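Local coordinates for beta-N-acetylglucosaminidase-like protein Glycoside hydrolase family 20 (Flavobacterium johnsoniae, PDB 6YHH) that probably removes terminal N-acetylglucosamine units from chitin fragments, as a family 20 beta-N-acetylhexosaminidase of a bacterial chitin utilization locus, at residues T340-E343 / L344-Y347; A392-S395 / L396-A399; I471-R474 / L475-E479. All blocks are in the same frame, centred on the assembly; numbering follows the deposited sequence.

Contact 1 (T340-E343 / L344-Y347); sequences TNHE and LQTY
The imidazole of His342 has Gln345 OE1 at its edge, near the ring plane. His342 ND1 and Gln345 OE1 are 4.3 Å apart, and a water lies between them. This water donates to Gln345 OE1 at 2.7 Å. It makes weak bonds to His342 ND1 and to the carbonyl oxygen of Asn341, so the bridge is weak on the histidine side. CG of Gln345 stands anti to the backbone N (chi1 -167°), and the chain runs on extended. This carries the amide outward to where NE2 donates to Gly315 O. The Gln345 side chain is about 8 Å from that of Glu317, the predicted proton donor.

This is the first turn of helix 341-358. Thr340 is its N-cap: OG1 accepts from Glu343 N at 2.9 Å. The helical pattern starts at once, with Leu344 N bonded to Thr340 O at 3.0 Å. Gln345 N, Thr346 N and Tyr347 N follow, each to the carbonyl four residues back. Glu343 OE1 accepts in turn from Lys339 N, just before the cap.

Thr346 OG1 bonds to Ile369 O and Thr371 OG1, in the chain beyond strand 362-366. Asn341 ND2 bonds to Asp324 OD1 of helix 321-325. Leu344 is buried against Ile329 and Phe332 of helix 327-335 and Trp323 of helix 321-325.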
loop_
_atom_site.group_PDB
_atom_site.type_symbol
_atom_site.label_atom_id
_atom_site.label_comp_id
_atom_site.label_asym_id
_atom_site.label_seq_id
_atom_site.Cartn_x
_atom_site.Cartn_y
_atom_site.Cartn_z
ATOM N N THR A 340 -45.148 0.628 -18.847
ATOM C CA THR A 340 -44.405 1.269 -17.773
ATOM C C THR A 340 -42.911 1.398 -18.231
ATOM O O THR A 340 -42.442 0.668 -19.094
ATOM C CB THR A 340 -44.437 0.518 -16.439
ATOM O OG1 THR A 340 -43.677 -0.728 -16.537
ATOM C CG2 THR A 340 -45.864 0.296 -15.920
ATOM N N ASN A 341 -42.205 2.296 -17.572
ATOM C CA ASN A 341 -40.741 2.388 -17.770
ATOM C C ASN A 341 -40.069 1.069 -17.434
ATOM O O ASN A 341 -39.118 0.689 -18.111
ATOM C CB ASN A 341 -40.153 3.605 -17.051
ATOM C CG ASN A 341 -40.461 4.897 -17.776
ATOM O OD1 ASN A 341 -40.587 4.941 -18.993
ATOM N ND2 ASN A 341 -40.611 5.925 -17.041
ATOM N N HIS A 342 -40.463 0.435 -16.321
ATOM C CA HIS A 342 -39.849 -0.846 -15.978
ATOM C C HIS A 342 -40.078 -1.894 -17.073
ATOM O O HIS A 342 -39.155 -2.654 -17.392
ATOM C CB HIS A 342 -40.372 -1.340 -14.631
ATOM C CG HIS A 342 -39.735 -0.636 -13.475
ATOM N ND1 HIS A 342 -38.497 -0.048 -13.571
ATOM C CD2 HIS A 342 -40.145 -0.449 -12.199
ATOM C CE1 HIS A 342 -38.176 0.484 -12.403
ATOM N NE2 HIS A 342 -39.153 0.240 -11.551
ATOM N N GLU A 343 -41.270 -1.919 -17.680
ATOM C CA GLU A 343 -41.516 -2.846 -18.803
ATOM C C GLU A 343 -40.615 -2.522 -19.980
ATOM O O GLU A 343 -40.059 -3.431 -20.633
ATOM C CB GLU A 343 -43.000 -2.822 -19.250
ATOM C CG GLU A 343 -43.878 -3.477 -18.197
ATOM C CD GLU A 343 -45.360 -3.446 -18.603
ATOM O OE1 GLU A 343 -45.715 -3.044 -19.728
ATOM O OE2 GLU A 343 -46.118 -4.032 -17.865
ATOM N N LEU A 344 -40.442 -1.235 -20.240
ATOM C CA LEU A 344 -39.565 -0.850 -21.330
ATOM C C LEU A 344 -38.102 -1.191 -21.049
ATOM O O LEU A 344 -37.322 -1.604 -21.919
ATOM C CB LEU A 344 -39.746 0.631 -21.603
ATOM C CG LEU A 344 -38.800 1.323 -22.597
ATOM C CD1 LEU A 344 -38.827 0.668 -23.944
ATOM C CD2 LEU A 344 -39.116 2.809 -22.720
ATOM N N GLN A 345 -37.709 -1.008 -19.786
ATOM C CA GLN A 345 -36.340 -1.337 -19.387
ATOM C C GLN A 345 -36.099 -2.844 -19.433
ATOM O O GLN A 345 -35.010 -3.300 -19.813
ATOM C CB GLN A 345 -36.017 -0.782 -18.006
ATOM C CG GLN A 345 -34.533 -0.835 -17.723
ATOM C CD GLN A 345 -34.198 -0.428 -16.290
ATOM O OE1 GLN A 345 -34.775 0.477 -15.747
ATOM N NE2 GLN A 345 -33.267 -1.116 -15.694
ATOM N N THR A 346 -37.114 -3.638 -19.117
ATOM C CA THR A 346 -36.966 -5.092 -19.243
ATOM C C THR A 346 -36.862 -5.472 -20.726
ATOM O O THR A 346 -36.072 -6.332 -21.095
ATOM C CB THR A 346 -38.184 -5.773 -18.621
ATOM O OG1 THR A 346 -38.173 -5.544 -17.176
ATOM C CG2 THR A 346 -38.129 -7.319 -18.890
ATOM N N TYR A 347 -37.679 -4.841 -21.580
ATOM C CA TYR A 347 -37.484 -5.040 -23.042
ATOM C C TYR A 347 -36.045 -4.752 -23.524
ATOM O O TYR A 347 -35.418 -5.544 -24.231
ATOM C CB TYR A 347 -38.444 -4.155 -23.776
ATOM C CG TYR A 347 -38.266 -4.183 -25.267
ATOM C CD1 TYR A 347 -37.401 -3.359 -25.869
ATOM C CD2 TYR A 347 -38.995 -5.085 -26.063
ATOM C CE1 TYR A 347 -37.167 -3.421 -27.228
ATOM C CE2 TYR A 347 -38.791 -5.138 -27.443
ATOM C CZ TYR A 347 -37.875 -4.302 -28.006
ATOM O OH TYR A 347 -37.607 -4.275 -29.388
HETATM O O HOH W 1 -37.057 1.879 -15.997
#

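Contact 2 (A392-S395 / L396-A399); sequences AGQS and LVDA
Gln394 and Asp398 pair one turn apart at the start of helix 394-401. This helix is the crossover of a beta-alpha-beta unit in the catalytic TIM barrel, between strands 379-382 and 406-408.

The side-chain hydrogen bond runs from Gln394 NE2 to Asp398 OD1. OD1 lies in the plane of the amide but is itself met from above the carboxylate plane, 37° out of it. The two flat groups are turned 50° against each other. The bend at chi2 (62°) turns the Gln394 amide toward Asp398, one turn further on. Ser395 OG bonds to Ser382 OG and Glu367 OE1.

Among the backbone bonds, Gly393 is the N-cap, and its carbonyl takes Val397 N at 3.1 Å in a nearly straight bond. Leu396 N adds a weak bond to the same oxygen. Asp398 N bonds to Gln394 O, and Ala399 N to Ser395 O. At its backbone angles Gly393 could hardly carry a side chain, since a CB would press on the carbonyl of Ala392.

Apolar contacts turn to the barrel strands: Leu396 packs on Leu408 and Thr406, and Ala399 on Val380 and Thr406.

Val397 lies beside the Gln394 amide, its CG1 3.9 Å from Gln394 NE2, the nitrogen that reaches 2.9 Å to Asp398 OD1.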
loop_
_atom_site.group_PDB
_atom_site.type_symbol
_atom_site.label_atom_id
_atom_site.label_comp_id
_atom_site.label_asym_id
_atom_site.label_seq_id
_atom_site.Cartn_x
_atom_site.Cartn_y
_atom_site.Cartn_z
ATOM N N ALA A 392 -37.152 -5.204 3.617
ATOM C CA ALA A 392 -35.844 -5.901 3.445
ATOM C C ALA A 392 -36.078 -7.341 2.974
ATOM O O ALA A 392 -36.863 -8.113 3.567
ATOM C CB ALA A 392 -35.087 -5.917 4.727
ATOM N N GLY A 393 -35.426 -7.731 1.888
ATOM C CA GLY A 393 -35.495 -9.144 1.422
ATOM C C GLY A 393 -36.712 -9.409 0.521
ATOM O O GLY A 393 -36.786 -10.454 -0.173
ATOM N N GLN A 394 -37.707 -8.505 0.462
ATOM C CA GLN A 394 -38.943 -8.876 -0.235
ATOM C C GLN A 394 -38.718 -9.062 -1.744
ATOM O O GLN A 394 -39.334 -9.889 -2.376
ATOM C CB GLN A 394 -40.023 -7.809 -0.016
ATOM C CG GLN A 394 -41.419 -8.235 -0.490
ATOM C CD GLN A 394 -41.937 -9.466 0.270
ATOM O OE1 GLN A 394 -41.864 -9.521 1.515
ATOM N NE2 GLN A 394 -42.371 -10.472 -0.464
ATOM N N SER A 395 -37.829 -8.277 -2.372
ATOM C CA SER A 395 -37.657 -8.456 -3.778
ATOM C C SER A 395 -37.021 -9.815 -4.099
ATOM O O SER A 395 -37.138 -10.330 -5.226
ATOM C CB SER A 395 -36.850 -7.313 -4.393
ATOM O OG SER A 395 -35.606 -7.111 -3.720
ATOM N N LEU A 396 -36.272 -10.353 -3.119
ATOM C CA LEU A 396 -35.656 -11.642 -3.300
ATOM C C LEU A 396 -36.729 -12.734 -3.214
ATOM O O LEU A 396 -36.737 -13.648 -4.028
ATOM C CB LEU A 396 -34.550 -11.893 -2.259
ATOM C CG LEU A 396 -33.933 -13.268 -2.162
ATOM C CD1 LEU A 396 -32.527 -13.258 -1.643
ATOM C CD2 LEU A 396 -34.750 -14.224 -1.261
ATOM N N VAL A 397 -37.553 -12.621 -2.195
ATOM C CA VAL A 397 -38.713 -13.551 -2.007
ATOM C C VAL A 397 -39.540 -13.565 -3.258
ATOM O O VAL A 397 -39.818 -14.632 -3.842
ATOM C CB VAL A 397 -39.574 -13.124 -0.858
ATOM C CG1 VAL A 397 -40.843 -13.989 -0.870
ATOM C CG2 VAL A 397 -38.810 -13.332 0.439
ATOM N N ASP A 398 -39.905 -12.397 -3.733
ATOM C CA ASP A 398 -40.705 -12.311 -4.980
ATOM C C ASP A 398 -40.037 -12.921 -6.218
ATOM O O ASP A 398 -40.666 -13.572 -7.023
ATOM C CB ASP A 398 -41.135 -10.872 -5.254
ATOM C CG ASP A 398 -42.065 -10.298 -4.154
ATOM O OD1 ASP A 398 -42.500 -11.056 -3.255
ATOM O OD2 ASP A 398 -42.320 -9.060 -4.140
ATOM N N ALA A 399 -38.744 -12.688 -6.400
ATOM C CA ALA A 399 -38.047 -13.194 -7.529
ATOM C C ALA A 399 -37.930 -14.707 -7.491
ATOM O O ALA A 399 -38.145 -15.370 -8.501
ATOM C CB ALA A 399 -36.629 -12.601 -7.594
#

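Contact 3 (I471-R474 / L475-E479); sequences IAER and LWSAE
Ile471 and Leu475 lie side by side and point the same way, Ile471 CG2 meeting Leu475 CD1 at 3.8 Å. They sit on the last turns of helix 467-476, in the catalytic TIM barrel. CG of Leu475 is anti to its carbonyl carbon (chi1 -65°), which lays the branch over Ile471 O at 3.3 Å. Beyond this pair Leu475 touches Arg147 of strand 146-152. With alanine in place of Leu475, Ile471 CG2 is likely to lose its methyl partner, and the side against Arg147 would be less well filled.

Ser477 comes up beside the stem of Glu473, OG 3.5 Å from Glu473 CG, but their polar ends go to other partners. The Glu473 carboxylate pairs with Arg490 and accepts from Tyr424 OH and Trp12 N, while Ser477 OG bonds to Trp12 O. Trp476 turns away, its NE1 to Asp140 OD1 and its ring edge-to-face with His115.

At the helix end Glu473 O accepts twice. Ser477 N meets it in the carbonyl plane at 2.8 Å, and Trp476 N comes from above that plane. Ser477 is the first to leave helical angles.

Arg474 bends at chi2 and chi3 toward the chain that follows. Its NE donates to Tyr424 O. A water at the guanidinium edge, in plane, accepts from Arg474 NH1 at 2.9 Å and donates to Arg474 O at 2.6 Å and Ser477 O at 2.7 Å.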
loop_
_atom_site.group_PDB
_atom_site.type_symbol
_atom_site.label_atom_id
_atom_site.label_comp_id
_atom_site.label_asym_id
_atom_site.label_seq_id
_atom_site.Cartn_x
_atom_site.Cartn_y
_atom_site.Cartn_z
ATOM N N ILE A 471 -19.611 -10.787 7.229
ATOM C CA ILE A 471 -20.458 -11.144 6.150
ATOM C C ILE A 471 -20.009 -12.481 5.540
ATOM O O ILE A 471 -20.890 -13.341 5.227
ATOM C CB ILE A 471 -20.541 -10.027 5.103
ATOM C CG1 ILE A 471 -21.227 -8.820 5.736
ATOM C CG2 ILE A 471 -21.255 -10.472 3.827
ATOM C CD1 ILE A 471 -21.145 -7.561 4.882
ATOM N N ALA A 472 -18.710 -12.689 5.392
ATOM C CA ALA A 472 -18.190 -13.944 4.885
ATOM C C ALA A 472 -18.711 -15.083 5.724
ATOM O O ALA A 472 -19.038 -16.151 5.201
ATOM C CB ALA A 472 -16.673 -13.946 4.800
ATOM N N GLU A 473 -18.694 -14.893 7.057
ATOM C CA GLU A 473 -19.209 -15.965 7.935
ATOM C C GLU A 473 -20.697 -16.232 7.709
ATOM O O GLU A 473 -21.160 -17.412 7.567
ATOM C CB GLU A 473 -18.941 -15.668 9.380
ATOM C CG GLU A 473 -19.663 -16.642 10.321
ATOM C CD GLU A 473 -18.939 -16.734 11.632
ATOM O OE1 GLU A 473 -19.419 -16.185 12.647
ATOM O OE2 GLU A 473 -17.776 -17.252 11.614
ATOM N N ARG A 474 -21.484 -15.178 7.558
ATOM C CA ARG A 474 -22.890 -15.400 7.212
ATOM C C ARG A 474 -23.097 -16.174 5.921
ATOM O O ARG A 474 -24.046 -16.961 5.784
ATOM C CB ARG A 474 -23.675 -14.092 7.182
ATOM C CG ARG A 474 -25.179 -14.216 6.863
ATOM C CD ARG A 474 -25.981 -15.139 7.787
ATOM N NE ARG A 474 -25.736 -14.724 9.148
ATOM C CZ ARG A 474 -25.274 -15.504 10.126
ATOM N NH1 ARG A 474 -25.068 -16.825 10.031
ATOM N NH2 ARG A 474 -25.014 -14.914 11.237
ATOM N N LEU A 475 -22.247 -15.979 4.951
ATOM C CA LEU A 475 -22.453 -16.550 3.657
ATOM C C LEU A 475 -21.919 -17.989 3.585
ATOM O O LEU A 475 -22.357 -18.735 2.722
ATOM C CB LEU A 475 -21.802 -15.660 2.590
ATOM C CG LEU A 475 -22.479 -14.285 2.508
ATOM C CD1 LEU A 475 -21.714 -13.454 1.459
ATOM C CD2 LEU A 475 -23.985 -14.328 2.293
ATOM N N TRP A 476 -21.014 -18.360 4.495
ATOM C CA TRP A 476 -20.404 -19.720 4.475
ATOM C C TRP A 476 -20.981 -20.617 5.570
ATOM O O TRP A 476 -21.312 -21.783 5.325
ATOM C CB TRP A 476 -18.874 -19.582 4.649
ATOM C CG TRP A 476 -18.171 -20.931 4.792
ATOM C CD1 TRP A 476 -18.193 -21.740 5.880
ATOM C CD2 TRP A 476 -17.403 -21.590 3.800
ATOM N NE1 TRP A 476 -17.493 -22.915 5.606
ATOM C CE2 TRP A 476 -16.979 -22.820 4.336
ATOM C CE3 TRP A 476 -16.991 -21.248 2.501
ATOM C CZ2 TRP A 476 -16.233 -23.745 3.610
ATOM C CZ3 TRP A 476 -16.234 -22.186 1.780
ATOM C CH2 TRP A 476 -15.863 -23.413 2.341
ATOM N N SER A 477 -21.025 -20.105 6.791
ATOM C CA SER A 477 -21.275 -20.927 7.972
ATOM C C SER A 477 -22.784 -21.281 8.065
ATOM O O SER A 477 -23.657 -20.751 7.368
ATOM C CB SER A 477 -20.902 -20.175 9.232
ATOM O OG SER A 477 -19.477 -19.988 9.302
ATOM N N ALA A 478 -23.047 -22.180 8.979
ATOM C CA ALA A 478 -24.424 -22.620 9.208
ATOM C C ALA A 478 -25.307 -21.440 9.625
ATOM O O ALA A 478 -24.845 -20.515 10.281
ATOM C CB ALA A 478 -24.417 -23.674 10.337
ATOM N N GLU A 479 -26.602 -21.559 9.325
ATOM C CA GLU A 479 -27.562 -20.499 9.578
ATOM C C GLU A 479 -27.667 -20.170 11.042
ATOM O O GLU A 479 -27.943 -19.037 11.385
ATOM C CB GLU A 479 -28.931 -20.912 9.049
ATOM C CG GLU A 479 -30.025 -19.865 9.210
ATOM C CD GLU A 479 -31.347 -20.213 8.553
ATOM O OE1 GLU A 479 -31.569 -21.396 8.195
ATOM O OE2 GLU A 479 -32.151 -19.241 8.369
HETATM O O HOH W 2 -25.200 -18.491 7.611
#

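From the N terminus the contacts come in series; none nests in or crosses another. Each is local and closes no long loop; contact 3 runs past the helix end. Contact 1 opens helix 341-358, just before strand 362-366. Contact 2 opens helix 394-401 between strands 379-382 and 406-408. Contact 3 ends helix 467-476, after strand 443-450. All lie in the family 20 catalytic range. Centres of contacts 1 and 2, and of 2 and 3, are about 19 Å apart; those of 1 and 3, about 35 Å. Contact 1 ties helix 341-358 to helices 321-325 and 327-335, near the predicted proton donor, contact 2 the barrel strands, and contact 3 the barrel to the N-terminal part.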